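Protein of unknown function VPA0982 (Vibrio parahaemolyticus, PDB 2QIP) is of unconfirmed function but may act as an RNA nuclease of the NYN family. Local coordinates at residues 63-66 / 67-70; 20-23 / 24-28. All coordinates share one frame; numbering follows the deposited sequence. Where two conformers were deposited one is given.

Interaction 1 of 2, residues 63-66 / 67-70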
# COMPACT_ATOMS: atom_id res chain seq x y z
N GLN A 63 14.14 -15.61 -15.75
CA GLN A 63 13.75 -14.54 -14.82
C GLN A 63 14.94 -14.05 -14.00
O GLN A 63 15.12 -12.86 -13.80
CB GLN A 63 12.65 -15.03 -13.87
CG GLN A 63 11.30 -15.13 -14.52
CD GLN A 63 10.84 -13.78 -15.02
OE1 GLN A 63 10.61 -12.86 -14.23
NE2 GLN A 63 10.73 -13.64 -16.33
N ARG A 64 15.77 -14.97 -13.51
CA ARG A 64 16.96 -14.58 -12.80
C ARG A 64 17.89 -13.73 -13.68
O ARG A 64 18.49 -12.78 -13.20
CB ARG A 64 17.69 -15.81 -12.24
CG ARG A 64 16.82 -16.56 -11.26
CD ARG A 64 17.60 -17.64 -10.52
NE ARG A 64 18.00 -17.02 -9.27
CZ ARG A 64 19.22 -16.60 -8.97
NH1 ARG A 64 19.42 -16.01 -7.79
NH2 ARG A 64 20.24 -16.79 -9.80
N GLN A 65 18.02 -14.10 -14.95
CA GLN A 65 18.82 -13.31 -15.89
C GLN A 65 18.25 -11.89 -16.09
O GLN A 65 19.01 -10.91 -16.11
CB GLN A 65 18.99 -14.04 -17.22
CG GLN A 65 19.75 -13.24 -18.30
CD GLN A 65 21.18 -12.87 -17.91
OE1 GLN A 65 21.72 -13.36 -16.91
NE2 GLN A 65 21.80 -12.01 -18.71
N PHE A 66 16.93 -11.80 -16.22
CA PHE A 66 16.24 -10.50 -16.29
C PHE A 66 16.57 -9.66 -15.04
O PHE A 66 16.95 -8.49 -15.15
CB PHE A 66 14.74 -10.71 -16.46
CG PHE A 66 13.92 -9.46 -16.29
CD1 PHE A 66 14.08 -8.35 -17.13
CD2 PHE A 66 12.95 -9.41 -15.30
CE1 PHE A 66 13.29 -7.22 -16.96
CE2 PHE A 66 12.17 -8.28 -15.13
CZ PHE A 66 12.34 -7.20 -15.97
N HIS A 67 16.50 -10.26 -13.86
CA HIS A 67 16.87 -9.49 -12.67
C HIS A 67 18.32 -9.05 -12.70
O HIS A 67 18.65 -7.94 -12.30
CB HIS A 67 16.58 -10.26 -11.39
CG HIS A 67 15.15 -10.65 -11.24
ND1 HIS A 67 14.73 -11.71 -10.46
CD2 HIS A 67 14.03 -10.14 -11.81
CE1 HIS A 67 13.42 -11.83 -10.54
NE2 HIS A 67 12.96 -10.88 -11.34
N HIS A 68 19.19 -9.92 -13.19
CA HIS A 68 20.59 -9.57 -13.31
C HIS A 68 20.76 -8.37 -14.26
O HIS A 68 21.54 -7.46 -13.97
CB HIS A 68 21.36 -10.79 -13.84
CG HIS A 68 22.82 -10.56 -14.03
ND1 HIS A 68 23.69 -10.35 -12.98
CD2 HIS A 68 23.57 -10.50 -15.16
CE1 HIS A 68 24.92 -10.18 -13.45
NE2 HIS A 68 24.87 -10.26 -14.77
N ILE A 69 20.03 -8.37 -15.37
CA ILE A 69 20.06 -7.23 -16.30
C ILE A 69 19.63 -5.95 -15.58
O ILE A 69 20.31 -4.91 -15.68
CB ILE A 69 19.20 -7.50 -17.54
CG1 ILE A 69 19.88 -8.57 -18.41
CG2 ILE A 69 18.93 -6.19 -18.31
CD1 ILE A 69 18.99 -9.12 -19.51
N LEU A 70 18.54 -6.03 -14.82
CA LEU A 70 18.08 -4.83 -14.10
C LEU A 70 19.13 -4.27 -13.15
O LEU A 70 19.28 -3.06 -13.05
CB LEU A 70 16.81 -5.12 -13.33
CG LEU A 70 15.57 -5.46 -14.13
CD1 LEU A 70 14.39 -5.72 -13.20
CD2 LEU A 70 15.23 -4.38 -15.17
O HOH W 1 10.46 -10.71 -12.60

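Interaction 2 of 2, residues 20-23 / 24-28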
# COMPACT_ATOMS: atom_id res chain seq x y z
N ASN A 20 3.44 -4.54 -12.94
CA ASN A 20 2.52 -3.67 -13.68
C ASN A 20 3.06 -3.32 -15.07
O ASN A 20 2.32 -3.40 -16.07
CB ASN A 20 2.18 -2.41 -12.88
CG ASN A 20 1.28 -1.46 -13.65
OD1 ASN A 20 1.75 -0.62 -14.41
ND2 ASN A 20 -0.03 -1.58 -13.43
N VAL A 21 4.34 -2.96 -15.14
CA VAL A 21 4.99 -2.67 -16.41
C VAL A 21 4.90 -3.87 -17.34
O VAL A 21 4.55 -3.73 -18.50
CB VAL A 21 6.44 -2.23 -16.19
CG1 VAL A 21 7.18 -2.10 -17.50
CG2 VAL A 21 6.46 -0.90 -15.45
N TYR A 22 5.20 -5.05 -16.81
CA TYR A 22 5.21 -6.25 -17.62
C TYR A 22 3.83 -6.51 -18.21
O TYR A 22 3.68 -6.63 -19.43
CB TYR A 22 5.69 -7.48 -16.81
CG TYR A 22 5.59 -8.74 -17.65
CD1 TYR A 22 6.53 -9.02 -18.64
CD2 TYR A 22 4.52 -9.61 -17.47
CE1 TYR A 22 6.42 -10.18 -19.44
CE2 TYR A 22 4.39 -10.77 -18.26
CZ TYR A 22 5.34 -11.03 -19.23
OH TYR A 22 5.24 -12.17 -20.03
N TYR A 23 2.83 -6.59 -17.35
CA TYR A 23 1.49 -6.95 -17.82
C TYR A 23 0.86 -5.89 -18.70
O TYR A 23 0.21 -6.22 -19.70
CB TYR A 23 0.59 -7.35 -16.65
CG TYR A 23 1.02 -8.66 -16.03
CD1 TYR A 23 0.97 -9.85 -16.78
CD2 TYR A 23 1.52 -8.72 -14.74
CE1 TYR A 23 1.38 -11.07 -16.22
CE2 TYR A 23 1.93 -9.93 -14.17
CZ TYR A 23 1.86 -11.10 -14.92
OH TYR A 23 2.27 -12.29 -14.37
N THR A 24 1.05 -4.62 -18.36
CA THR A 24 0.47 -3.57 -19.20
C THR A 24 1.16 -3.48 -20.56
O THR A 24 0.49 -3.25 -21.56
CB THR A 24 0.45 -2.17 -18.50
OG1 THR A 24 1.79 -1.80 -18.13
CG2 THR A 24 -0.45 -2.20 -17.28
N CYS A 25 2.48 -3.67 -20.61
CA CYS A 25 3.16 -3.67 -21.90
C CYS A 25 2.77 -4.89 -22.74
O CYS A 25 2.61 -4.77 -23.95
CB CYS A 25 4.68 -3.59 -21.74
SG CYS A 25 5.28 -1.94 -21.30
N ARG A 26 2.60 -6.04 -22.09
CA ARG A 26 2.12 -7.24 -22.81
C ARG A 26 0.71 -7.04 -23.36
O ARG A 26 0.43 -7.39 -24.52
CB ARG A 26 2.18 -8.48 -21.91
CG ARG A 26 3.57 -9.00 -21.49
CD ARG A 26 4.63 -8.99 -22.59
NE ARG A 26 4.31 -9.88 -23.70
CZ ARG A 26 5.07 -10.05 -24.78
NH1 ARG A 26 4.67 -10.89 -25.74
NH2 ARG A 26 6.23 -9.41 -24.91
N GLU A 27 -0.18 -6.48 -22.55
CA GLU A 27 -1.58 -6.31 -22.96
C GLU A 27 -1.74 -5.26 -24.06
O GLU A 27 -2.47 -5.48 -25.05
CB GLU A 27 -2.48 -5.98 -21.76
CG GLU A 27 -3.94 -5.73 -22.12
CD GLU A 27 -4.82 -5.47 -20.90
OE1 GLU A 27 -4.38 -5.74 -19.76
OE2 GLU A 27 -5.97 -5.01 -21.09
N ALA A 28 -1.07 -4.12 -23.91
CA ALA A 28 -1.22 -3.04 -24.88
C ALA A 28 -0.43 -3.22 -26.16
O ALA A 28 -0.88 -2.81 -27.23
CB ALA A 28 -0.84 -1.72 -24.23
O HOH W 2 1.80 0.86 -17.15

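Interaction 1 of 2, residues 63-66 / 67-70
Gln63 and His67 meet one helical turn apart in two ways. The carbonyl oxygen of Gln63 accepts the backbone N-H of His67, and the same oxygen sits over the centre of the imidazole, 3.4 Å above its plane. At the far end of the two side chains a water closes the link: it donates to Gln63 OE1 at 2.7 Å and is hydrogen-bonded to His67 NE2 at 2.8 Å, lying in the plane of the imidazole. The water spans Gln63 OE1 and His67 NE2, 4.2 Å apart, and should restrain the rotation of both groups.

Beside this pair, Phe66 packs against Leu70, again four residues on. Leu70 CD1 stands over one face of the phenyl ring, 4.1 Å from the centroid and 26° off the normal, a CH-pi contact, while Leu70 CD2 lies 3.9 Å from Phe66 CE1. With its CG anti to the backbone N (chi1 170°), the phenyl ring leans toward the C-terminal end of the helix, where Leu70 follows. The Phe66 and His67 rings are neighbours at 49°, an oblique pair.

These contacts belong to helix 61-73, the crossover helix of a beta-alpha-beta unit that links the parallel strands 46-55 and 76-79. The buried pair on the sheet side bears this out: His67 touches Ala55 and Leu79, and Leu70 touches Ala53 and Val77. On an exposed flank, Gln65 bends at chi2, bringing NE2 to 4.0 Å from Ile69 CG1 and OE1 to 3.8 Å from His68 CD2, loose contacts without a hydrogen bond. Further out, Asp60 OD2 accepts the backbone N-H of Gln63 at the start of the helix.

Interaction 2 of 2, residues 20-23 / 24-28
Thr24 folds back onto Asn20 with both of its donors. Its backbone N and its hydroxyl OG1 each give a hydrogen bond to Asn20 O, at 2.9 and 2.7 Å, and they approach from opposite faces of the carbonyl plane. The torsion accounts for the second bond: chi1 of 58° sets OG1 between the backbone N and the carbonyl carbon, pointing back along the helix, and leaves CG2 3.9 Å from Asn20 ND2. A water then joins the two side chains, donating to Thr24 OG1 at 2.8 Å and to Asn20 OD1 at 3.1 Å. Asn20 OD1 also accepts the backbone N-H of Gly117, which ties helix 18-29 to the loop after strand 111-115. Thr24 is buried, and beside it Cys25 SG rests 4.3 Å from Val21 CG1; Thr24 packs on Val141 and Val21 on Phe33.

The Tyr22 and Arg26 side is more open. Besides the helical bond from Arg26 N to Tyr22 O, aliphatic carbons do the touching: Arg26 CG lies over one face of the Tyr22 ring, 3.7 Å from the centroid and 18° off the normal, as a CH-pi contact. Bends at chi2 and chi3 turn the arginine chain so that the guanidinium plane comes within 19° of the ring plane. Arg26 NH2 is hydrogen-bonded to Asn32 OD1, while Arg30 brings a like charge close to NE. Tyr23, also exposed, offers the face of its ring to Tyr22 CD2.

Chemically the two sides differ. Thr24 N and OG1 grip the backbone oxygen of Asn20, while Gly117 N and the water at OD1 should hold the side-chain amide in a defined orientation; the side chains of Tyr22 and Arg26 depend mainly on dispersion between a ring face and a methylene.

Overall arrangement
From the N terminus, strand 10-17 leads straight into helix 18-29, where interaction 2 lies; the chain then passes through helix 35-42 and strand 46-55 before helix 61-73 carries interaction 1. The two follow in series, neither nested nor crossed, and each covers about two turns of one helix, its contacts bridging a single turn without closing a long loop. The centres of interactions 1 and 2 are about 18 Å apart and their nearest atoms about 6 Å apart, without touching. Interaction 1 sits on the crossover between neighbouring parallel strands 46-55 and 76-79, at one edge of the six-stranded sheet. Interaction 2 connects the helix after the central strand 10-17 with loops at Gly117 and Val141.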